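Local structure of possible thiol-disulfide isomerase (Cytophaga hutchinsonii, 3HCZ) at residues A[14-19]-A[94-99]; A[36-41]-A[68-73]; A[45-50]-A[80-85]. The protein is probably a thiol-disulfide oxidoreductase or isomerase built on a thioredoxin-like fold. All blocks are in the same frame, centred on the assembly; numbering follows the deposited sequence.

Contact 1. Residues A[14-19]-A[94-99]; sequences LYMTDT and VRDSKN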
loop_
_atom_site.group_PDB
_atom_site.type_symbol
_atom_site.label_atom_id
_atom_site.label_comp_id
_atom_site.label_asym_id
_atom_site.label_seq_id
_atom_site.Cartn_x
_atom_site.Cartn_y
_atom_site.Cartn_z
ATOM N N LEU A 14 4.124 4.320 9.306
ATOM C CA LEU A 14 2.829 5.024 9.162
ATOM C C LEU A 14 1.975 4.642 10.370
ATOM O O LEU A 14 1.826 3.461 10.687
ATOM C CB LEU A 14 2.122 4.591 7.871
ATOM C CG LEU A 14 2.863 5.085 6.615
ATOM C CD1 LEU A 14 2.346 4.330 5.380
ATOM C CD2 LEU A 14 2.550 6.542 6.442
ATOM N N TYR A 15 1.420 5.646 11.035
ATOM C CA TYR A 15 0.640 5.419 12.257
ATOM C C TYR A 15 -0.831 5.613 11.922
ATOM O O TYR A 15 -1.540 6.412 12.557
ATOM C CB TYR A 15 1.116 6.390 13.362
ATOM C CG TYR A 15 2.567 6.231 13.746
ATOM C CD1 TYR A 15 2.941 5.372 14.781
ATOM C CD2 TYR A 15 3.571 6.945 13.092
ATOM C CE1 TYR A 15 4.286 5.204 15.155
ATOM C CE2 TYR A 15 4.930 6.769 13.438
ATOM C CZ TYR A 15 5.269 5.923 14.481
ATOM O OH TYR A 15 6.583 5.781 14.857
HETATM N N MSE A 16 -1.305 4.858 10.927
HETATM C CA MSE A 16 -2.658 5.054 10.395
HETATM C C MSE A 16 -3.648 4.099 11.060
HETATM O O MSE A 16 -3.251 3.226 11.857
HETATM C CB MSE A 16 -2.655 4.951 8.854
HETATM C CG MSE A 16 -1.755 6.051 8.254
HETATM SE SE MSE A 16 -1.466 5.850 6.340
HETATM C CE MSE A 16 -3.319 6.239 5.732
ATOM N N THR A 17 -4.929 4.296 10.763
ATOM C CA THR A 17 -5.966 3.564 11.473
ATOM C C THR A 17 -6.837 2.800 10.485
ATOM O O THR A 17 -7.054 3.260 9.363
ATOM C CB THR A 17 -6.853 4.498 12.319
ATOM O OG1 THR A 17 -7.352 5.568 11.504
ATOM C CG2 THR A 17 -6.043 5.120 13.476
ATOM N N ASP A 18 -7.369 1.652 10.921
ATOM C CA ASP A 18 -8.187 0.801 10.038
ATOM C C ASP A 18 -9.637 1.334 9.948
ATOM O O ASP A 18 -9.920 2.438 10.430
ATOM C CB ASP A 18 -8.089 -0.684 10.460
ATOM C CG ASP A 18 -8.750 -0.971 11.809
ATOM O OD1 ASP A 18 -9.576 -0.145 12.293
ATOM O OD2 ASP A 18 -8.467 -2.065 12.404
ATOM N N THR A 19 -10.528 0.579 9.310
ATOM C CA THR A 19 -11.910 1.034 9.061
ATOM C C THR A 19 -12.726 1.144 10.349
ATOM O O THR A 19 -13.828 1.701 10.342
ATOM C CB THR A 19 -12.641 0.132 8.040
ATOM O OG1 THR A 19 -12.580 -1.241 8.468
ATOM C CG2 THR A 19 -11.980 0.244 6.667
ATOM N N VAL A 94 -6.437 1.422 5.502
ATOM C CA VAL A 94 -6.186 2.400 6.547
ATOM C C VAL A 94 -6.354 3.833 6.028
ATOM O O VAL A 94 -6.340 4.075 4.803
ATOM C CB VAL A 94 -4.770 2.248 7.214
ATOM C CG1 VAL A 94 -4.657 0.916 7.974
ATOM C CG2 VAL A 94 -3.610 2.363 6.179
ATOM N N ARG A 95 -6.529 4.759 6.976
ATOM C CA ARG A 95 -6.599 6.182 6.657
ATOM C C ARG A 95 -5.883 6.894 7.803
ATOM O O ARG A 95 -5.781 6.332 8.908
ATOM C CB ARG A 95 -8.077 6.650 6.539
ATOM C CG ARG A 95 -8.234 7.971 5.785
ATOM C CD ARG A 95 -9.711 8.473 5.715
ATOM N NE ARG A 95 -10.333 8.769 7.027
ATOM C CZ ARG A 95 -10.051 9.840 7.772
ATOM N NH1 ARG A 95 -10.638 10.003 8.933
ATOM N NH2 ARG A 95 -9.127 10.722 7.396
ATOM N N ASP A 96 -5.436 8.131 7.582
ATOM C CA ASP A 96 -4.774 8.912 8.631
ATOM C C ASP A 96 -5.714 9.681 9.549
ATOM O O ASP A 96 -5.616 10.907 9.694
ATOM C CB ASP A 96 -3.704 9.801 7.971
ATOM C CG ASP A 96 -2.764 10.447 8.994
ATOM O OD1 ASP A 96 -2.424 9.810 10.029
ATOM O OD2 ASP A 96 -2.401 11.609 8.790
ATOM N N SER A 97 -6.600 8.949 10.230
ATOM C CA SER A 97 -7.670 9.568 10.983
ATOM C C SER A 97 -7.138 10.263 12.234
ATOM O O SER A 97 -7.818 11.118 12.807
ATOM C CB SER A 97 -8.757 8.540 11.400
ATOM O OG SER A 97 -8.330 7.701 12.455
ATOM N N LYS A 98 -5.946 9.877 12.683
ATOM C CA LYS A 98 -5.374 10.543 13.856
ATOM C C LYS A 98 -4.256 11.517 13.513
ATOM O O LYS A 98 -3.486 11.923 14.408
ATOM C CB LYS A 98 -4.887 9.509 14.849
ATOM C CG LYS A 98 -5.993 8.640 15.358
ATOM C CD LYS A 98 -6.514 9.173 16.640
ATOM C CE LYS A 98 -7.529 8.191 17.209
ATOM N NZ LYS A 98 -7.419 8.076 18.675
ATOM N N ASN A 99 -4.174 11.894 12.241
ATOM C CA ASN A 99 -3.303 12.971 11.812
ATOM C C ASN A 99 -1.823 12.815 12.172
ATOM O O ASN A 99 -1.247 13.670 12.882
ATOM C CB ASN A 99 -3.808 14.275 12.430
ATOM C CG ASN A 99 -5.227 14.493 12.123
ATOM O OD1 ASN A 99 -6.101 14.254 12.977
ATOM N ND2 ASN A 99 -5.503 14.856 10.869
HETATM O O HOH W 1 -3.759 8.234 11.903
#

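Contact 2. Residues A[36-41]-A[68-73]; sequences LFFWDS and YAANIE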
loop_
_atom_site.group_PDB
_atom_site.type_symbol
_atom_site.label_atom_id
_atom_site.label_comp_id
_atom_site.label_asym_id
_atom_site.label_seq_id
_atom_site.Cartn_x
_atom_site.Cartn_y
_atom_site.Cartn_z
ATOM N N LEU A 36 2.723 -1.291 -0.235
ATOM C CA LEU A 36 2.296 -0.064 0.306
ATOM C C LEU A 36 1.569 0.672 -0.827
ATOM O O LEU A 36 2.179 1.015 -1.841
ATOM C CB LEU A 36 3.505 0.692 0.881
ATOM C CG LEU A 36 3.261 2.092 1.399
ATOM C CD1 LEU A 36 2.052 2.166 2.423
ATOM C CD2 LEU A 36 4.592 2.501 2.067
ATOM N N PHE A 37 0.273 0.928 -0.652
ATOM C CA PHE A 37 -0.536 1.504 -1.765
ATOM C C PHE A 37 -1.307 2.765 -1.381
ATOM O O PHE A 37 -2.301 2.695 -0.662
ATOM C CB PHE A 37 -1.478 0.401 -2.303
ATOM C CG PHE A 37 -2.258 0.782 -3.499
ATOM C CD1 PHE A 37 -1.633 0.966 -4.746
ATOM C CD2 PHE A 37 -3.638 0.970 -3.402
ATOM C CE1 PHE A 37 -2.406 1.318 -5.894
ATOM C CE2 PHE A 37 -4.399 1.324 -4.530
ATOM C CZ PHE A 37 -3.775 1.488 -5.773
ATOM N N PHE A 38 -0.885 3.918 -1.911
ATOM C CA PHE A 38 -1.528 5.182 -1.564
ATOM C C PHE A 38 -2.553 5.510 -2.635
ATOM O O PHE A 38 -2.235 5.485 -3.835
ATOM C CB PHE A 38 -0.516 6.337 -1.442
ATOM C CG PHE A 38 0.541 6.129 -0.394
ATOM C CD1 PHE A 38 0.346 6.591 0.931
ATOM C CD2 PHE A 38 1.768 5.513 -0.729
ATOM C CE1 PHE A 38 1.324 6.384 1.941
ATOM C CE2 PHE A 38 2.781 5.320 0.269
ATOM C CZ PHE A 38 2.558 5.743 1.607
ATOM N N TRP A 39 -3.774 5.826 -2.209
ATOM C CA TRP A 39 -4.879 6.008 -3.148
ATOM C C TRP A 39 -5.900 6.973 -2.575
ATOM O O TRP A 39 -5.837 7.363 -1.389
ATOM C CB TRP A 39 -5.528 4.651 -3.505
ATOM C CG TRP A 39 -6.334 4.060 -2.397
ATOM C CD1 TRP A 39 -5.860 3.439 -1.237
ATOM C CD2 TRP A 39 -7.756 4.054 -2.309
ATOM N NE1 TRP A 39 -6.934 3.023 -0.468
ATOM C CE2 TRP A 39 -8.099 3.405 -1.100
ATOM C CE3 TRP A 39 -8.783 4.533 -3.148
ATOM C CZ2 TRP A 39 -9.432 3.230 -0.704
ATOM C CZ3 TRP A 39 -10.106 4.354 -2.760
ATOM C CH2 TRP A 39 -10.417 3.701 -1.552
ATOM N N ASP A 40 -6.826 7.404 -3.443
ATOM C CA ASP A 40 -7.798 8.443 -3.104
ATOM C C ASP A 40 -9.098 8.079 -3.814
ATOM O O ASP A 40 -9.117 7.906 -5.038
ATOM C CB ASP A 40 -7.249 9.801 -3.586
ATOM C CG ASP A 40 -8.125 10.980 -3.225
ATOM O OD1 ASP A 40 -9.287 10.839 -2.782
ATOM O OD2 ASP A 40 -7.636 12.107 -3.453
ATOM N N SER A 41 -10.181 7.948 -3.055
ATOM C CA SER A 41 -11.477 7.612 -3.673
ATOM C C SER A 41 -11.948 8.724 -4.605
ATOM O O SER A 41 -12.679 8.480 -5.575
ATOM C CB SER A 41 -12.533 7.313 -2.598
ATOM O OG SER A 41 -13.024 8.531 -2.035
ATOM N N TYR A 68 -1.114 -2.706 2.408
ATOM C CA TYR A 68 -1.358 -1.634 3.363
ATOM C C TYR A 68 -1.938 -0.556 2.474
ATOM O O TYR A 68 -1.179 0.222 1.823
ATOM C CB TYR A 68 -0.029 -1.227 4.025
ATOM C CG TYR A 68 -0.206 -0.374 5.278
ATOM C CD1 TYR A 68 -0.419 -0.979 6.522
ATOM C CD2 TYR A 68 -0.089 1.008 5.215
ATOM C CE1 TYR A 68 -0.569 -0.203 7.685
ATOM C CE2 TYR A 68 -0.219 1.807 6.387
ATOM C CZ TYR A 68 -0.466 1.185 7.600
ATOM O OH TYR A 68 -0.608 1.982 8.733
ATOM N N ALA A 69 -3.286 -0.545 2.367
ATOM C CA ALA A 69 -3.951 0.302 1.401
ATOM C C ALA A 69 -4.203 1.642 2.111
ATOM O O ALA A 69 -5.162 1.780 2.890
ATOM C CB ALA A 69 -5.256 -0.314 0.867
ATOM N N ALA A 70 -3.283 2.571 1.891
ATOM C CA ALA A 70 -3.224 3.849 2.644
ATOM C C ALA A 70 -4.044 4.909 1.887
ATOM O O ALA A 70 -3.560 5.549 0.948
ATOM C CB ALA A 70 -1.759 4.284 2.804
ATOM N N ASN A 71 -5.300 5.072 2.292
ATOM C CA ASN A 71 -6.109 6.090 1.701
ATOM C C ASN A 71 -5.661 7.464 2.245
ATOM O O ASN A 71 -5.448 7.605 3.451
ATOM C CB ASN A 71 -7.574 5.798 1.983
ATOM C CG ASN A 71 -8.459 6.887 1.499
ATOM O OD1 ASN A 71 -8.662 7.895 2.193
ATOM N ND2 ASN A 71 -9.031 6.702 0.302
ATOM N N ILE A 72 -5.454 8.439 1.345
ATOM C CA ILE A 72 -4.876 9.736 1.726
ATOM C C ILE A 72 -5.892 10.802 2.143
ATOM O O ILE A 72 -5.522 11.973 2.326
ATOM C CB ILE A 72 -3.921 10.266 0.628
ATOM C CG1 ILE A 72 -4.687 10.577 -0.688
ATOM C CG2 ILE A 72 -2.822 9.246 0.390
ATOM C CD1 ILE A 72 -3.967 11.542 -1.608
ATOM N N GLU A 73 -7.165 10.435 2.327
ATOM C CA GLU A 73 -8.219 11.466 2.464
ATOM C C GLU A 73 -8.335 11.899 3.901
ATOM O O GLU A 73 -7.893 11.175 4.789
ATOM C CB GLU A 73 -9.573 10.911 1.999
ATOM C CG GLU A 73 -9.590 10.557 0.497
ATOM C CD GLU A 73 -10.918 9.981 0.057
ATOM O OE1 GLU A 73 -11.965 10.681 0.173
ATOM O OE2 GLU A 73 -10.934 8.825 -0.391
HETATM O O HOH W 2 -7.743 2.154 2.149
#

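Contact 3. Residues A[45-50]-A[80-85]; sequences HCQQET and LKFIRS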
loop_
_atom_site.group_PDB
_atom_site.type_symbol
_atom_site.label_atom_id
_atom_site.label_comp_id
_atom_site.label_asym_id
_atom_site.label_seq_id
_atom_site.Cartn_x
_atom_site.Cartn_y
_atom_site.Cartn_z
ATOM N N HIS A 45 -15.072 6.816 -8.887
ATOM C CA HIS A 45 -15.692 5.538 -8.540
ATOM C C HIS A 45 -15.165 4.374 -9.421
ATOM O O HIS A 45 -15.041 3.244 -8.958
ATOM C CB HIS A 45 -17.222 5.683 -8.600
ATOM C CG HIS A 45 -17.965 4.394 -8.412
ATOM N ND1 HIS A 45 -17.994 3.714 -7.205
ATOM C CD2 HIS A 45 -18.712 3.661 -9.276
ATOM C CE1 HIS A 45 -18.725 2.618 -7.336
ATOM N NE2 HIS A 45 -19.167 2.560 -8.583
ATOM N N CYS A 46 -14.799 4.676 -10.666
ATOM C CA CYS A 46 -14.333 3.650 -11.609
ATOM C C CYS A 46 -12.827 3.554 -11.775
ATOM O O CYS A 46 -12.350 2.942 -12.732
ATOM C CB CYS A 46 -14.960 3.876 -12.981
ATOM S SG CYS A 46 -16.698 3.544 -12.849
ATOM N N GLN A 47 -12.081 4.170 -10.871
ATOM C CA GLN A 47 -10.628 4.176 -11.017
ATOM C C GLN A 47 -10.159 2.723 -11.114
ATOM O O GLN A 47 -10.745 1.845 -10.451
ATOM C CB GLN A 47 -9.974 4.871 -9.828
ATOM C CG GLN A 47 -10.273 4.212 -8.449
ATOM C CD GLN A 47 -9.691 5.040 -7.346
ATOM O OE1 GLN A 47 -8.550 4.862 -6.998
ATOM N NE2 GLN A 47 -10.439 6.035 -6.877
ATOM N N GLN A 48 -9.107 2.473 -11.890
ATOM C CA GLN A 48 -8.762 1.088 -12.227
ATOM C C GLN A 48 -7.738 0.361 -11.380
ATOM O O GLN A 48 -7.901 -0.831 -11.130
ATOM C CB GLN A 48 -8.355 0.992 -13.688
ATOM C CG GLN A 48 -9.530 1.312 -14.577
ATOM C CD GLN A 48 -10.559 0.197 -14.588
ATOM O OE1 GLN A 48 -11.660 0.324 -14.030
ATOM N NE2 GLN A 48 -10.206 -0.908 -15.224
ATOM N N GLU A 49 -6.697 1.065 -10.946
ATOM C CA GLU A 49 -5.579 0.440 -10.261
ATOM C C GLU A 49 -6.040 -0.219 -8.970
ATOM O O GLU A 49 -5.627 -1.348 -8.645
ATOM C CB GLU A 49 -4.518 1.473 -9.935
ATOM C CG GLU A 49 -3.839 2.039 -11.163
ATOM C CD GLU A 49 -4.430 3.352 -11.624
ATOM O OE1 GLU A 49 -5.587 3.672 -11.245
ATOM O OE2 GLU A 49 -3.724 4.060 -12.374
ATOM N N THR A 50 -6.913 0.480 -8.232
ATOM C CA THR A 50 -7.324 -0.022 -6.912
ATOM C C THR A 50 -8.009 -1.420 -6.985
ATOM O O THR A 50 -7.532 -2.380 -6.333
ATOM C CB THR A 50 -8.120 1.049 -6.100
ATOM O OG1 THR A 50 -7.303 2.223 -5.969
ATOM C CG2 THR A 50 -8.477 0.533 -4.675
ATOM N N LEU A 80 -14.987 4.974 2.997
ATOM C CA LEU A 80 -15.757 3.798 3.411
ATOM C C LEU A 80 -16.767 3.391 2.331
ATOM O O LEU A 80 -16.942 2.178 2.065
ATOM C CB LEU A 80 -16.437 4.012 4.781
ATOM C CG LEU A 80 -15.448 4.262 5.938
ATOM C CD1 LEU A 80 -16.101 4.597 7.274
ATOM C CD2 LEU A 80 -14.544 3.030 6.083
ATOM N N LYS A 81 -17.411 4.387 1.714
ATOM C CA LYS A 81 -18.337 4.128 0.611
ATOM C C LYS A 81 -17.657 3.385 -0.544
ATOM O O LYS A 81 -18.214 2.450 -1.134
ATOM C CB LYS A 81 -18.953 5.440 0.098
ATOM C CG LYS A 81 -19.942 5.218 -1.050
ATOM C CD LYS A 81 -20.575 6.523 -1.603
ATOM C CE LYS A 81 -20.955 7.533 -0.501
ATOM N NZ LYS A 81 -21.295 8.883 -1.100
ATOM N N PHE A 82 -16.453 3.805 -0.876
ATOM C CA PHE A 82 -15.711 3.118 -1.917
ATOM C C PHE A 82 -15.400 1.676 -1.489
ATOM O O PHE A 82 -15.600 0.748 -2.279
ATOM C CB PHE A 82 -14.415 3.860 -2.197
ATOM C CG PHE A 82 -13.677 3.363 -3.393
ATOM C CD1 PHE A 82 -13.750 4.049 -4.608
ATOM C CD2 PHE A 82 -12.862 2.244 -3.292
ATOM C CE1 PHE A 82 -13.052 3.607 -5.726
ATOM C CE2 PHE A 82 -12.144 1.789 -4.395
ATOM C CZ PHE A 82 -12.223 2.471 -5.620
ATOM N N ILE A 83 -14.888 1.497 -0.268
ATOM C CA ILE A 83 -14.546 0.126 0.198
ATOM C C ILE A 83 -15.736 -0.826 0.079
ATOM O O ILE A 83 -15.604 -1.924 -0.487
ATOM C CB ILE A 83 -13.956 0.119 1.614
ATOM C CG1 ILE A 83 -12.603 0.817 1.567
ATOM C CG2 ILE A 83 -13.906 -1.349 2.197
ATOM C CD1 ILE A 83 -12.066 1.228 2.933
ATOM N N ARG A 84 -16.893 -0.378 0.560
ATOM C CA ARG A 84 -18.123 -1.152 0.512
ATOM C C ARG A 84 -18.614 -1.473 -0.917
ATOM O O ARG A 84 -18.942 -2.645 -1.244
ATOM C CB ARG A 84 -19.222 -0.422 1.304
ATOM C CG ARG A 84 -20.584 -1.135 1.358
ATOM C CD ARG A 84 -21.565 -0.324 2.240
ATOM N NE ARG A 84 -22.781 -1.071 2.582
ATOM C CZ ARG A 84 -24.018 -0.745 2.194
ATOM N NH1 ARG A 84 -24.236 0.336 1.443
ATOM N NH2 ARG A 84 -25.057 -1.501 2.564
ATOM N N SER A 85 -18.673 -0.450 -1.762
ATOM C CA SER A 85 -19.269 -0.622 -3.071
ATOM C C SER A 85 -18.361 -1.381 -4.030
ATOM O O SER A 85 -18.828 -2.202 -4.809
ATOM C CB SER A 85 -19.734 0.708 -3.649
ATOM O OG SER A 85 -18.634 1.482 -4.056
#

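Contact 1. Residues A[14-19]-A[94-99]
Thr17 and Arg95 pair backbone to backbone at the dense centre of this contact. The N-H of Thr17 points almost straight at Arg95 O (2.9 Å, N-H...O 171°), and Arg95 N returns a bond of the same length to Thr17 O, lying in that carbonyl's plane. Beneath them the packing is apolar and close. Met16, a selenomethionine in the crystal, crosses Val94 at about a right angle, with CB 3.8 Å from Val94 CB. The bend about its CG-SE bond (chi3 68°) then carries the CE methyl onto the peptide joining Arg95 to Asp96, 3.4 Å from Arg95 C. A long flexible chain can follow this turn of the backbone, while the compact branched Val94 fills the space beside its root. Tyr68 of the neighbouring strand continues this packing. The hydroxyls of Thr17 and Ser97 are equally close, at a short 2.5 Å between OG1 and OG, where either may donate. Both are small enough to sit close to the main chain. The geometry is that of one antiparallel bridge: the loop before the first strand of a thioredoxin-like sheet runs briefly beside the edge strand 92-95 and then leaves it. Asp96 and Arg95 are buried as well, their charges met within the protein: Asp96 OD2 forms a salt bridge with Arg74, and Arg95 turns from Thr17 toward Asp76 and the carbonyl of Glu73.

Beyond the partly exposed Ser97 the contact grows sparser toward the solvent. Thr17 CG2 lies 4.0 Å from Lys98 CG, and the rest of that lysine leads away. Between Tyr15 and Asp96 a water replaces direct contact, giving its protons to Tyr15 O and Asp96 OD1 and accepting from Lys98 N at 2.8 Å.

Contact 2. Residues A[36-41]-A[68-73]
Phe38 brings CD1 of its ring obliquely to the CB methyl of Ala70, 3.6 Å away, a large group beside a residue small enough to admit it. The next bump on that face is Leu36, whose CD1 meets Tyr68 CD2 at 3.7 Å as the two side chains point the same way. Ile72 CG2 reaches the edge of the Phe38 ring, and its other branch, CG1, tucks against Asp40 CB. On the opposite face Trp39, its CG lodged between backbone N and carbonyl carbon (chi1 72°), swings over strand 68-71. Ala69 takes up little space beside the indole, and the Asn71 amide stands nearly upright over one indole face, ND2 3.6 Å from CZ2. A water in the indole plane, at its edge, links Trp39 NE1 to Ala69 O. Behind these shapes run parallel strands of a beta-alpha-beta unit, joined by a ladder from Phe37 N to Tyr68 O through Ile72 N to Trp39 O.

Past the strand ends the contact turns polar. Glu73 OE2 accepts from Ser41 OG (2.7 Å), Ser41 N and Asn71 ND2, while Asn71 OD1 closes an Asx turn with Glu73 N. Asp40 OD1, bonded to Gln42 N, lies 3.5 Å from Glu73 OE2; the three donors on that oxygen probably offset the repulsion and keep this carboxylate fixed beside the loop leading to the Cys-Gly-His-Cys motif.

Contact 3. Residues A[45-50]-A[80-85]
Phe82 pushes the far end of its ring into a niche formed by His45, Gln47 and Thr50, the bulk of the contact. Its CG stands opposite the backbone N (chi1 -171°), sending the ring from helix 77-86 toward 45-50. CE1 comes 3.7 Å from Gln47 NE2 and close to His45 O, CZ rests 3.9 Å from Gln47 CG, and CE2 touches the CG2 methyl of Thr50. Amide and ring planes are 63° apart, so they do not stack. A flat apolar ring suits a site between helix 77-86 and the loop and first turn of helix 49-60, and Trp39 meets it from the sheet.

The polar interactions lie around this plug. Gln47 turns NE2 to the carbonyls of Asp40 and Gly44, tying the chain on both sides of the first cysteine of Cys-Gly-His-Cys, the CXXC motif that, as in thioredoxin-like oxidoreductases, probably forms the redox site at the start of helix 49-60. An alanine in place of Gln47 is likely to cost both carbonyls this shared donor and to open a gap beside the Phe82 ring. At the solvent-exposed end, His45 brings CE1 edge-on to Ser85 OG at 3.5 Å, while Ser85 OG donates back to Lys81 O at 3.1 Å.

A hydrocarbon ring thus packs on methyl, methylene and polar atoms alike, with hydrogen bonds made on each side, so shape more than directional bonding sets helix 77-86 against the motif.

How the contacts relate
Contact 2 is the core of the three, two neighbouring inner strands with most of their contact buried, whereas contact 1 lies at the sheet's edge and contact 3 sits above the sheet, partly at the surface. Contacts 1 and 2 share the sheet, for Val94 O meets Asn71 N where strands 92-95 and 65-71 adjoin. Contacts 2 and 3 meet on the Trp39 face, which both helix 49-60 and helix 77-86 cover; Met16 of contact 1 packs on Tyr68, on the other face. Chemistry follows place: a regular backbone ladder in 36-41 with 68-73, a single bridge with hydroxyls and water in 14-19 with 94-99, and packing around one phenylalanine ring in 45-50 with 80-85.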